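Local atomic coordinates of isomaltodextranase (PDB entry 5AWO), a protein that hydrolyses alpha-1,6-glucosidic linkages in dextran-like polysaccharides, releasing isomaltose units one after another from the non-reducing ends of the chains. Residues 31-36 with 551-556; 232-237 with 258-263; 403-408 with 478-483. One frame throughout, in Å; residues are numbered along the deposited sequence.

Interaction 1 (31-36 with 551-556)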
ATOM      1  N   PHE A  31       5.054  -7.966   4.036  1.00 14.71           N
ATOM      2  CA  PHE A  31       5.267  -6.616   3.510  1.00 15.51           C
ATOM      3  C   PHE A  31       4.225  -5.626   4.009  1.00 14.84           C
ATOM      4  O   PHE A  31       4.582  -4.552   4.532  1.00 14.55           O
ATOM      5  CB  PHE A  31       5.272  -6.633   1.988  1.00 14.68           C
ATOM      6  CG  PHE A  31       6.452  -7.352   1.415  1.00 14.88           C
ATOM      7  CD1 PHE A  31       7.694  -6.736   1.307  1.00 15.60           C
ATOM      8  CD2 PHE A  31       6.316  -8.657   0.975  1.00 15.83           C
ATOM      9  CE1 PHE A  31       8.778  -7.423   0.796  1.00 16.88           C
ATOM     10  CE2 PHE A  31       7.389  -9.332   0.454  1.00 17.03           C
ATOM     11  CZ  PHE A  31       8.618  -8.720   0.362  1.00 17.19           C
ATOM     12  N   THR A  32       2.952  -5.938   3.877  1.00 14.27           N
ATOM     13  CA  THR A  32       1.943  -4.999   4.324  1.00 14.87           C
ATOM     14  C   THR A  32       1.810  -4.973   5.842  1.00 15.08           C
ATOM     15  O   THR A  32       1.355  -3.986   6.416  1.00 15.89           O
ATOM     16  CB  THR A  32       0.563  -5.264   3.720  1.00 14.84           C
ATOM     17  OG1 THR A  32       0.125  -6.580   4.097  1.00 15.62           O
ATOM     18  CG2 THR A  32       0.587  -5.117   2.201  1.00 14.37           C
ATOM     19  N   ARG A  33       2.167  -6.075   6.510  1.00 15.26           N
ATOM     20  CA  ARG A  33       2.110  -6.088   7.967  1.00 15.99           C
ATOM     21  C   ARG A  33       3.238  -5.345   8.648  1.00 15.74           C
ATOM     22  O   ARG A  33       3.084  -4.889   9.780  1.00 15.95           O
ATOM     23  CB  ARG A  33       2.089  -7.549   8.436  1.00 15.84           C
ATOM     24  CG  ARG A  33       0.849  -8.299   8.004  1.00 16.82           C
ATOM     25  CD  ARG A  33       0.956  -9.806   8.256  1.00 15.92           C
ATOM     26  NE  ARG A  33       1.132 -10.101   9.677  1.00 16.67           N
ATOM     27  CZ  ARG A  33       0.133 -10.180  10.550  1.00 16.49           C
ATOM     28  NH1 ARG A  33      -1.132 -10.005  10.196  1.00 16.45           N
ATOM     29  NH2 ARG A  33       0.414 -10.394  11.825  1.00 18.55           N
ATOM     30  N   SER A  34       4.386  -5.237   7.975  1.00 16.19           N
ATOM     31  CA  SER A  34       5.597  -4.701   8.601  1.00 17.17           C
ATOM     32  C   SER A  34       5.742  -3.187   8.515  1.00 17.51           C
ATOM     33  O   SER A  34       6.606  -2.638   9.203  1.00 18.83           O
ATOM     34  CB  SER A  34       6.876  -5.334   8.027  1.00 18.91           C
ATOM     35  OG  SER A  34       6.906  -6.727   8.280  1.00 19.94           O
ATOM     36  N   GLY A  35       4.931  -2.517   7.715  1.00 16.65           N
ATOM     37  CA  GLY A  35       5.103  -1.073   7.565  1.00 18.32           C
ATOM     38  C   GLY A  35       4.587  -0.529   6.266  1.00 16.58           C
ATOM     39  O   GLY A  35       3.637  -1.038   5.657  1.00 16.99           O
ATOM     40  N   ALA A  36       5.299   0.517   5.842  1.00 16.16           N
ATOM     41  CA  ALA A  36       4.955   1.302   4.674  1.00 16.46           C
ATOM     42  C   ALA A  36       5.625   0.756   3.425  1.00 15.51           C
ATOM     43  O   ALA A  36       6.331  -0.261   3.438  1.00 15.58           O
ATOM     44  CB  ALA A  36       5.361   2.740   4.909  1.00 16.96           C
ATOM     45  N   ALA A 551       5.011  -9.983  12.900  1.00 19.40           N
ATOM     46  CA  ALA A 551       4.815  -9.493  11.519  1.00 19.65           C
ATOM     47  C   ALA A 551       4.663 -10.633  10.519  1.00 19.36           C
ATOM     48  O   ALA A 551       3.907 -10.505   9.549  1.00 18.03           O
ATOM     49  CB  ALA A 551       5.936  -8.562  11.117  1.00 19.97           C
ATOM     50  N   ASP A 552       5.310 -11.776  10.777  1.00 19.60           N
ATOM     51  CA  ASP A 552       5.196 -12.953   9.891  1.00 20.32           C
ATOM     52  C   ASP A 552       3.935 -13.810  10.110  1.00 20.30           C
ATOM     53  O   ASP A 552       3.810 -14.890   9.517  1.00 21.70           O
ATOM     54  CB  ASP A 552       6.476 -13.817   9.944  1.00 22.00           C
ATOM     55  CG  ASP A 552       6.517 -14.755  11.126  1.00 24.41           C
ATOM     56  OD1 ASP A 552       5.735 -14.564  12.079  1.00 21.49           O
ATOM     57  OD2 ASP A 552       7.355 -15.703  11.040  1.00 26.94           O
ATOM     58  N   ARG A 553       3.025 -13.313  10.942  1.00 19.41           N
ATOM     59  CA  ARG A 553       1.722 -13.930  11.277  1.00 19.48           C
ATOM     60  C   ARG A 553       1.801 -14.971  12.401  1.00 20.64           C
ATOM     61  O   ARG A 553       0.753 -15.422  12.843  1.00 22.79           O
ATOM     62  CB  ARG A 553       0.985 -14.546  10.069  1.00 20.18           C
ATOM     63  CG  ARG A 553       0.607 -13.538   8.983  1.00 20.51           C
ATOM     64  CD  ARG A 553       0.065 -14.264   7.769  1.00 23.65           C
ATOM     65  NE  ARG A 553       1.082 -15.147   7.236  1.00 26.50           N
ATOM     66  CZ  ARG A 553       2.207 -14.739   6.653  1.00 28.82           C
ATOM     67  NH1 ARG A 553       2.465 -13.438   6.486  1.00 29.79           N
ATOM     68  NH2 ARG A 553       3.073 -15.649   6.214  1.00 31.60           N
ATOM     69  N   SER A 554       2.996 -15.276  12.877  1.00 20.57           N
ATOM     70  CA  SER A 554       3.149 -16.258  13.980  1.00 22.18           C
ATOM     71  C   SER A 554       2.329 -15.798  15.177  1.00 22.80           C
ATOM     72  O   SER A 554       2.406 -14.654  15.613  1.00 21.26           O
ATOM     73  CB  SER A 554       4.612 -16.379  14.392  1.00 23.44           C
ATOM     74  OG  SER A 554       5.455 -16.885  13.337  1.00 26.54           O
ATOM     75  N   THR A 555       1.547 -16.707  15.765  1.00 25.27           N
ATOM     76  CA  THR A 555       0.685 -16.363  16.880  1.00 26.34           C
ATOM     77  C   THR A 555       1.452 -16.093  18.214  1.00 28.22           C
ATOM     78  O   THR A 555       2.267 -16.921  18.625  1.00 33.49           O
ATOM     79  CB  THR A 555      -0.366 -17.482  17.048  1.00 28.73           C
ATOM     80  OG1 THR A 555      -1.180 -17.538  15.863  1.00 28.04           O
ATOM     81  CG2 THR A 555      -1.235 -17.231  18.215  1.00 28.00           C
ATOM     82  N   VAL A 556       1.211 -14.934  18.830  1.00 28.07           N
ATOM     83  CA  VAL A 556       1.766 -14.513  20.148  1.00 29.49           C
ATOM     84  C   VAL A 556       0.708 -14.743  21.237  1.00 29.99           C
ATOM     85  O   VAL A 556       1.034 -15.128  22.377  1.00 26.73           O
ATOM     86  CB  VAL A 556       2.157 -12.988  20.180  1.00 30.18           C
ATOM     87  CG1 VAL A 556       2.689 -12.551  21.548  1.00 31.69           C
ATOM     88  CG2 VAL A 556       3.214 -12.675  19.146  1.00 31.76           C
TER
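Arg33 reaches from the end of helix 30-34 to Ala551 and Arg553 at the turn before strand 555-564. The one hydrogen bond across the contact runs from Arg33 NE to Ala551 O, 2.8 Å long. The carbonyl oxygen lies almost in the guanidinium plane, while NE stands above the carbonyl plane. A bend at chi3 (61°) turns the guanidinium off the line of CB, CG and CD. Its NH2 forms a salt bridge with Glu549 and a hydrogen bond to Lys550 O, and NH1 is hydrogen-bonded to Asn28 OD1, so all three nitrogens of this buried group have partners.

The rest is van der Waals contact. Arg553 CG lies over one face of that guanidinium, 3.5 Å from Arg33 NE; the two arginines cross nearly at right angles, and Arg553 NH1 forms a salt bridge with Glu239. Ala551 CB, small enough for a close approach, rests 3.5 Å from Ser34 OG, which is hydrogen-bonded to Val30 O.

Within 551-556, Asp552 OD1 accepts from Ser554 N (2.9 Å), an Asx turn, and also from Ser554 OG. Through Ala551 and Arg553 this loop of the carbohydrate-binding module docks on the helix preceding the first strand of the GH27 TIM barrel.

Interaction 2 (232-237 with 258-263)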
ATOM      1  N   TRP A 232      -2.561 -17.183  -8.380  1.00 15.70           N
ATOM      2  CA  TRP A 232      -1.331 -17.877  -8.722  1.00 16.24           C
ATOM      3  C   TRP A 232      -0.090 -17.038  -8.416  1.00 15.35           C
ATOM      4  O   TRP A 232       0.928 -17.518  -7.915  1.00 15.02           O
ATOM      5  CB  TRP A 232      -1.320 -18.212 -10.211  1.00 16.12           C
ATOM      6  CG  TRP A 232      -2.304 -19.256 -10.655  1.00 16.39           C
ATOM      7  CD1 TRP A 232      -3.016 -20.120  -9.871  1.00 17.71           C
ATOM      8  CD2 TRP A 232      -2.676 -19.539 -12.005  1.00 16.22           C
ATOM      9  NE1 TRP A 232      -3.789 -20.942 -10.664  1.00 18.40           N
ATOM     10  CE2 TRP A 232      -3.591 -20.604 -11.975  1.00 17.14           C
ATOM     11  CE3 TRP A 232      -2.289 -19.021 -13.233  1.00 16.79           C
ATOM     12  CZ2 TRP A 232      -4.144 -21.139 -13.142  1.00 17.26           C
ATOM     13  CZ3 TRP A 232      -2.855 -19.546 -14.396  1.00 17.03           C
ATOM     14  CH2 TRP A 232      -3.758 -20.595 -14.329  1.00 18.02           C
ATOM     15  N   ILE A 233      -0.171 -15.757  -8.776  1.00 15.31           N
ATOM     16  CA  ILE A 233       0.936 -14.807  -8.559  1.00 15.08           C
ATOM     17  C   ILE A 233       1.254 -14.647  -7.051  1.00 14.13           C
ATOM     18  O   ILE A 233       2.404 -14.710  -6.635  1.00 13.67           O
ATOM     19  CB  ILE A 233       0.589 -13.446  -9.210  1.00 15.12           C
ATOM     20  CG1 ILE A 233       0.534 -13.571 -10.744  1.00 15.11           C
ATOM     21  CG2 ILE A 233       1.565 -12.365  -8.799  1.00 15.55           C
ATOM     22  CD1 ILE A 233      -0.142 -12.401 -11.457  1.00 15.69           C
ATOM     23  N   ASN A 234       0.192 -14.463  -6.274  1.00 15.11           N
ATOM     24  CA  ASN A 234       0.294 -14.351  -4.819  1.00 15.69           C
ATOM     25  C   ASN A 234       1.012 -15.571  -4.239  1.00 15.71           C
ATOM     26  O   ASN A 234       2.012 -15.447  -3.557  1.00 17.03           O
ATOM     27  CB  ASN A 234      -1.129 -14.207  -4.267  1.00 15.75           C
ATOM     28  CG  ASN A 234      -1.227 -14.231  -2.765  1.00 16.62           C
ATOM     29  OD1 ASN A 234      -0.250 -14.165  -2.035  1.00 16.24           O
ATOM     30  ND2 ASN A 234      -2.466 -14.347  -2.311  1.00 17.72           N
ATOM     31  N   GLU A 235       0.509 -16.758  -4.562  1.00 17.40           N
ATOM     32  CA  GLU A 235       1.122 -17.966  -4.045  1.00 18.16           C
ATOM     33  C   GLU A 235       2.603 -18.086  -4.425  1.00 16.95           C
ATOM     34  O   GLU A 235       3.451 -18.439  -3.602  1.00 16.86           O
ATOM     35  CB  GLU A 235       0.342 -19.190  -4.536  1.00 20.71           C
ATOM     36  CG  GLU A 235       0.924 -20.516  -4.042  1.00 23.35           C
ATOM     37  CD  GLU A 235       0.134 -21.738  -4.494  1.00 26.42           C
ATOM     38  OE1 GLU A 235      -0.192 -21.844  -5.688  1.00 27.91           O
ATOM     39  OE2 GLU A 235      -0.161 -22.613  -3.645  1.00 31.53           O
ATOM     40  N   ALA A 236       2.929 -17.812  -5.685  1.00 15.19           N
ATOM     41  CA  ALA A 236       4.288 -17.919  -6.146  1.00 15.57           C
ATOM     42  C   ALA A 236       5.231 -16.857  -5.567  1.00 15.56           C
ATOM     43  O   ALA A 236       6.428 -17.102  -5.389  1.00 16.29           O
ATOM     44  CB  ALA A 236       4.307 -17.878  -7.657  1.00 14.98           C
ATOM     45  N   ALA A 237       4.720 -15.641  -5.342  1.00 15.97           N
ATOM     46  CA  ALA A 237       5.547 -14.597  -4.732  1.00 16.66           C
ATOM     47  C   ALA A 237       5.859 -14.941  -3.274  1.00 17.01           C
ATOM     48  O   ALA A 237       6.927 -14.611  -2.747  1.00 17.71           O
ATOM     49  CB  ALA A 237       4.818 -13.251  -4.803  1.00 15.78           C
ATOM     50  N   LEU A 258      -6.796  -6.723  -3.138  1.00 14.01           N
ATOM     51  CA  LEU A 258      -6.556  -6.841  -1.703  1.00 14.26           C
ATOM     52  C   LEU A 258      -6.205  -8.291  -1.322  1.00 14.07           C
ATOM     53  O   LEU A 258      -5.299  -8.541  -0.518  1.00 14.65           O
ATOM     54  CB  LEU A 258      -7.800  -6.386  -0.967  1.00 14.88           C
ATOM     55  CG  LEU A 258      -7.820  -6.589   0.532  1.00 15.55           C
ATOM     56  CD1 LEU A 258      -6.773  -5.729   1.210  1.00 15.26           C
ATOM     57  CD2 LEU A 258      -9.212  -6.236   1.003  1.00 15.79           C
ATOM     58  N   ALA A 259      -6.933  -9.235  -1.921  1.00 15.02           N
ATOM     59  CA  ALA A 259      -6.735 -10.677  -1.609  1.00 15.03           C
ATOM     60  C   ALA A 259      -5.389 -11.204  -2.065  1.00 16.37           C
ATOM     61  O   ALA A 259      -4.898 -12.188  -1.506  1.00 17.58           O
ATOM     62  CB  ALA A 259      -7.839 -11.503  -2.243  1.00 15.35           C
ATOM     63  N   ASN A 260      -4.792 -10.555  -3.084  1.00 14.94           N
ATOM     64  CA  ASN A 260      -3.655 -11.124  -3.777  1.00 15.38           C
ATOM     65  C   ASN A 260      -2.410 -10.266  -3.962  1.00 15.09           C
ATOM     66  O   ASN A 260      -1.404 -10.755  -4.456  1.00 15.52           O
ATOM     67  CB  ASN A 260      -4.119 -11.609  -5.148  1.00 15.28           C
ATOM     68  CG  ASN A 260      -5.145 -12.711  -5.040  1.00 16.07           C
ATOM     69  OD1 ASN A 260      -6.340 -12.530  -5.368  1.00 18.39           O
ATOM     70  ND2 ASN A 260      -4.700 -13.821  -4.540  1.00 15.56           N
ATOM     71  N   GLY A 261      -2.452  -9.011  -3.499  1.00 14.85           N
ATOM     72  CA  GLY A 261      -1.362  -8.086  -3.689  1.00 14.81           C
ATOM     73  C   GLY A 261      -0.888  -7.396  -2.440  1.00 14.31           C
ATOM     74  O   GLY A 261      -1.539  -7.486  -1.391  1.00 14.55           O
ATOM     75  N   ASP A 262       0.238  -6.704  -2.574  1.00 14.20           N
ATOM     76  CA  ASP A 262       0.775  -5.843  -1.497  1.00 13.67           C
ATOM     77  C   ASP A 262       0.528  -4.355  -1.754  1.00 13.77           C
ATOM     78  O   ASP A 262       0.197  -3.649  -0.816  1.00 14.67           O
ATOM     79  CB  ASP A 262       2.259  -6.122  -1.275  1.00 14.17           C
ATOM     80  CG  ASP A 262       2.529  -7.560  -0.877  1.00 14.19           C
ATOM     81  OD1 ASP A 262       1.824  -8.033   0.041  1.00 14.67           O
ATOM     82  OD2 ASP A 262       3.453  -8.139  -1.459  1.00 14.61           O
ATOM     83  N   LEU A 263       0.719  -3.919  -3.002  1.00 13.03           N
ATOM     84  CA  LEU A 263       0.563  -2.501  -3.369  1.00 13.69           C
ATOM     85  C   LEU A 263      -0.449  -2.402  -4.482  1.00 13.08           C
ATOM     86  O   LEU A 263      -0.491  -3.264  -5.366  1.00 12.74           O
ATOM     87  CB  LEU A 263       1.874  -1.920  -3.911  1.00 14.16           C
ATOM     88  CG  LEU A 263       2.892  -1.382  -2.908  1.00 14.37           C
ATOM     89  CD1 LEU A 263       3.525  -2.461  -2.023  1.00 15.38           C
ATOM     90  CD2 LEU A 263       3.969  -0.619  -3.671  1.00 14.52           C
TER
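Asn234 and Asn260 form a small surface contact, mostly van der Waals, between two successive helices of the TIM barrel, 223-237 and 251-260. These helices lead into strands 242-245 and 263-265, neighbours in the parallel barrel sheet, so the contact belongs to the outer helical layer of the (beta/alpha)8 fold. The backbones come close here, with the CA atoms of Asn234 and Asn260 5.2 Å apart, which suits short side chains. Asparagine fits such a place: its methylene can pack while its amide looks for polar partners near the surface.

With chi1 at 174°, the Asn234 amide points away from its own N and across to the last turn of helix 251-260. Its CB packs against the backbone there, 3.5 Å from Asn260 O. The two side chains cross at roughly a right angle, their amide planes turned 70° apart. Asn234 OD1 is taken by Arg27 NH2, and the same arginine makes a salt bridge through NE to Asp262 OD1. Asp262 OD1 is also hydrogen-bonded to Ser29 OG, and OD2 to Val243 N. Gly261 is the first residue to leave the helical conformation, on the way into strand 263-265. Asn234 ND2 approaches Ala259 O to 3.4 Å, but the angle is too poor for a hydrogen bond.

Interaction 3 (403-408 with 478-483)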
ATOM      1  N   GLY A 403       3.247   4.377  19.487  1.00 19.55           N
ATOM      2  CA  GLY A 403       2.226   5.274  19.933  1.00 18.98           C
ATOM      3  C   GLY A 403       2.364   6.733  19.475  1.00 17.65           C
ATOM      4  O   GLY A 403       1.438   7.518  19.640  1.00 19.28           O
ATOM      5  N   SER A 404       3.528   7.083  18.929  1.00 18.23           N
ATOM      6  CA  SER A 404       3.706   8.416  18.342  1.00 18.04           C
ATOM      7  C   SER A 404       2.945   8.494  17.021  1.00 17.63           C
ATOM      8  O   SER A 404       2.431   7.494  16.550  1.00 19.63           O
ATOM      9  CB  SER A 404       5.175   8.744  18.135  1.00 17.82           C
ATOM     10  OG  SER A 404       5.823   7.880  17.231  1.00 17.99           O
ATOM     11  N   TRP A 405       2.904   9.691  16.447  1.00 16.48           N
ATOM     12  CA  TRP A 405       2.133   9.941  15.235  1.00 16.59           C
ATOM     13  C   TRP A 405       2.929  10.730  14.212  1.00 17.08           C
ATOM     14  O   TRP A 405       3.802  11.538  14.548  1.00 16.77           O
ATOM     15  CB  TRP A 405       0.914  10.776  15.574  1.00 16.50           C
ATOM     16  CG  TRP A 405      -0.101  10.085  16.474  1.00 17.32           C
ATOM     17  CD1 TRP A 405       0.040   9.761  17.811  1.00 18.84           C
ATOM     18  CD2 TRP A 405      -1.407   9.645  16.089  1.00 17.06           C
ATOM     19  NE1 TRP A 405      -1.107   9.143  18.249  1.00 18.67           N
ATOM     20  CE2 TRP A 405      -2.001   9.052  17.218  1.00 18.25           C
ATOM     21  CE3 TRP A 405      -2.133   9.667  14.883  1.00 17.90           C
ATOM     22  CZ2 TRP A 405      -3.287   8.514  17.188  1.00 19.20           C
ATOM     23  CZ3 TRP A 405      -3.425   9.130  14.867  1.00 18.13           C
ATOM     24  CH2 TRP A 405      -3.978   8.562  16.008  1.00 18.77           C
ATOM     25  N   GLY A 406       2.566  10.506  12.958  1.00 16.12           N
ATOM     26  CA  GLY A 406       2.901  11.417  11.873  1.00 15.77           C
ATOM     27  C   GLY A 406       1.648  12.203  11.508  1.00 15.73           C
ATOM     28  O   GLY A 406       0.584  11.610  11.296  1.00 16.91           O
ATOM     29  N   VAL A 407       1.758  13.536  11.444  1.00 14.46           N
ATOM     30  CA  VAL A 407       0.644  14.402  11.089  1.00 15.65           C
ATOM     31  C   VAL A 407       1.089  15.292   9.925  1.00 15.02           C
ATOM     32  O   VAL A 407       2.133  15.948  10.020  1.00 15.08           O
ATOM     33  CB  VAL A 407       0.202  15.276  12.298  1.00 17.06           C
ATOM     34  CG1 VAL A 407      -0.884  16.262  11.909  1.00 18.15           C
ATOM     35  CG2 VAL A 407      -0.213  14.388  13.475  1.00 18.33           C
ATOM     36  N   ALA A 408       0.305  15.318   8.842  1.00 13.77           N
ATOM     37  CA  ALA A 408       0.656  16.118   7.640  1.00 13.82           C
ATOM     38  C   ALA A 408      -0.499  17.001   7.223  1.00 13.98           C
ATOM     39  O   ALA A 408      -1.655  16.591   7.220  1.00 14.57           O
ATOM     40  CB  ALA A 408       1.076  15.199   6.516  1.00 14.21           C
ATOM     41  N   ALA A 478      -9.182   3.661  17.042  1.00 20.94           N
ATOM     42  CA  ALA A 478      -9.555   2.692  16.011  1.00 20.15           C
ATOM     43  C   ALA A 478      -9.792   3.364  14.663  1.00 20.03           C
ATOM     44  O   ALA A 478      -9.564   2.740  13.614  1.00 18.38           O
ATOM     45  CB  ALA A 478     -10.806   1.918  16.439  1.00 20.85           C
ATOM     46  N   ALA A 479     -10.224   4.621  14.684  1.00 19.01           N
ATOM     47  CA  ALA A 479     -10.560   5.352  13.449  1.00 19.39           C
ATOM     48  C   ALA A 479      -9.323   5.657  12.602  1.00 19.21           C
ATOM     49  O   ALA A 479      -9.483   6.010  11.436  1.00 18.96           O
ATOM     50  CB  ALA A 479     -11.321   6.625  13.746  1.00 20.38           C
ATOM     51  N   PHE A 480      -8.138   5.530  13.188  1.00 17.81           N
ATOM     52  CA  PHE A 480      -6.883   5.704  12.440  1.00 17.73           C
ATOM     53  C   PHE A 480      -6.112   4.420  12.215  1.00 17.65           C
ATOM     54  O   PHE A 480      -5.020   4.456  11.685  1.00 17.28           O
ATOM     55  CB  PHE A 480      -6.015   6.773  13.122  1.00 17.37           C
ATOM     56  CG  PHE A 480      -6.475   8.162  12.827  1.00 17.50           C
ATOM     57  CD1 PHE A 480      -6.084   8.775  11.642  1.00 17.12           C
ATOM     58  CD2 PHE A 480      -7.324   8.851  13.678  1.00 17.58           C
ATOM     59  CE1 PHE A 480      -6.518  10.032  11.309  1.00 18.19           C
ATOM     60  CE2 PHE A 480      -7.753  10.125  13.349  1.00 18.33           C
ATOM     61  CZ  PHE A 480      -7.368  10.707  12.158  1.00 18.19           C
ATOM     62  N   ALA A 481      -6.670   3.266  12.629  1.00 18.03           N
ATOM     63  CA  ALA A 481      -6.052   1.970  12.456  1.00 17.06           C
ATOM     64  C   ALA A 481      -6.436   1.349  11.112  1.00 15.92           C
ATOM     65  O   ALA A 481      -6.985   2.038  10.265  1.00 16.45           O
ATOM     66  CB  ALA A 481      -6.446   1.052  13.621  1.00 18.21           C
ATOM     67  N   ALA A 482      -6.085   0.072  10.935  1.00 16.12           N
ATOM     68  CA  ALA A 482      -6.386  -0.673   9.729  1.00 16.61           C
ATOM     69  C   ALA A 482      -7.710  -1.396   9.871  1.00 16.96           C
ATOM     70  O   ALA A 482      -7.936  -2.050  10.889  1.00 17.72           O
ATOM     71  CB  ALA A 482      -5.271  -1.655   9.421  1.00 16.84           C
ATOM     72  N   TRP A 483      -8.544  -1.322   8.846  1.00 16.36           N
ATOM     73  CA  TRP A 483      -9.867  -1.930   8.807  1.00 16.68           C
ATOM     74  C   TRP A 483      -9.932  -3.009   7.742  1.00 17.74           C
ATOM     75  O   TRP A 483      -9.453  -2.809   6.630  1.00 16.97           O
ATOM     76  CB  TRP A 483     -10.956  -0.918   8.484  1.00 16.33           C
ATOM     77  CG  TRP A 483     -10.875   0.363   9.255  1.00 15.60           C
ATOM     78  CD1 TRP A 483     -10.446   0.516  10.534  1.00 16.28           C
ATOM     79  CD2 TRP A 483     -11.197   1.669   8.778  1.00 15.79           C
ATOM     80  NE1 TRP A 483     -10.488   1.835  10.893  1.00 16.73           N
ATOM     81  CE2 TRP A 483     -10.971   2.566   9.840  1.00 15.97           C
ATOM     82  CE3 TRP A 483     -11.696   2.170   7.568  1.00 15.82           C
ATOM     83  CZ2 TRP A 483     -11.158   3.939   9.713  1.00 15.83           C
ATOM     84  CZ3 TRP A 483     -11.889   3.521   7.447  1.00 15.51           C
ATOM     85  CH2 TRP A 483     -11.641   4.399   8.529  1.00 15.87           C
TER
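Trp405 and Phe480 make the whole contact between these segments: two buried aromatic side chains meeting across a backbone separation of 10.3 Å between their CA atoms. The tight part is an offset edge-to-face pair. Trp405 CG lies opposite its own carbonyl carbon (chi1 -65°), which sends the indole toward the 3-10 turn. It presents the outer edge of its six-membered ring, atoms CZ3 and CH2, to the face of Phe480. CZ3 comes within 3.8 Å of Phe480 CG, and CH2 lies 4.0 Å from Phe480 CB, so the indole edge sits over the root of the phenyl ring rather than its centre. The planes stand 80° apart and the ring centroids 5.5 Å, a geometry that brings ring hydrogens toward a pi face. The length of the indole lets Trp405 span the gap, and the flat phenyl of Phe480 offers a broad apolar surface to receive it.

Away from this pair the segments diverge, without hydrogen bonds between them. Ala481 is partly exposed, unlike the two buried rings, while the 478-483 segment is tied to itself. Ala478 O accepts Trp483 NE1 at 3.0 Å in a nearly straight bond (173°) and Ala481 N at 3.1 Å, the two donors coming from opposite faces of the carbonyl plane. This fastens the short 3-10 turn to the strand that follows, and a cation-pi contact with Lys375 engages the Trp483 ring.

The pair joins two beta domains. Strand 405-410 runs between strands 395-399 and 460-466 in the alpha-galactosidase-type C-terminal sheet, whereas the 3-10 turn links strands 473-477 and 482-484 of the carbohydrate-binding module. Ala397 of strand 395-399 touches both side chains, with Leu430 beside Trp405 and Leu428 beside Phe480.

In the fold
The carbohydrate-binding module takes part in two of these contacts: interaction 1 sets it against the N-terminal part of the catalytic domain, and interaction 3 against the C-terminal beta domain. Their centres are about 17 Å apart and their nearest atoms about 8 Å, without touching, though both reach the same module sheet. Interaction 2, within the barrel, does touch interaction 1: Thr32 CG2 is 3.4 Å from Asp262 O, and Phe31 CD2 is 3.8 Å from Asp262 OD2. Asp262, assigned as proton donor by similarity alone, lies about 8 Å from Arg33 between side chains. Interactions 2 and 3 lie on opposite sides of the chain's centre, their own centres about 26 Å apart.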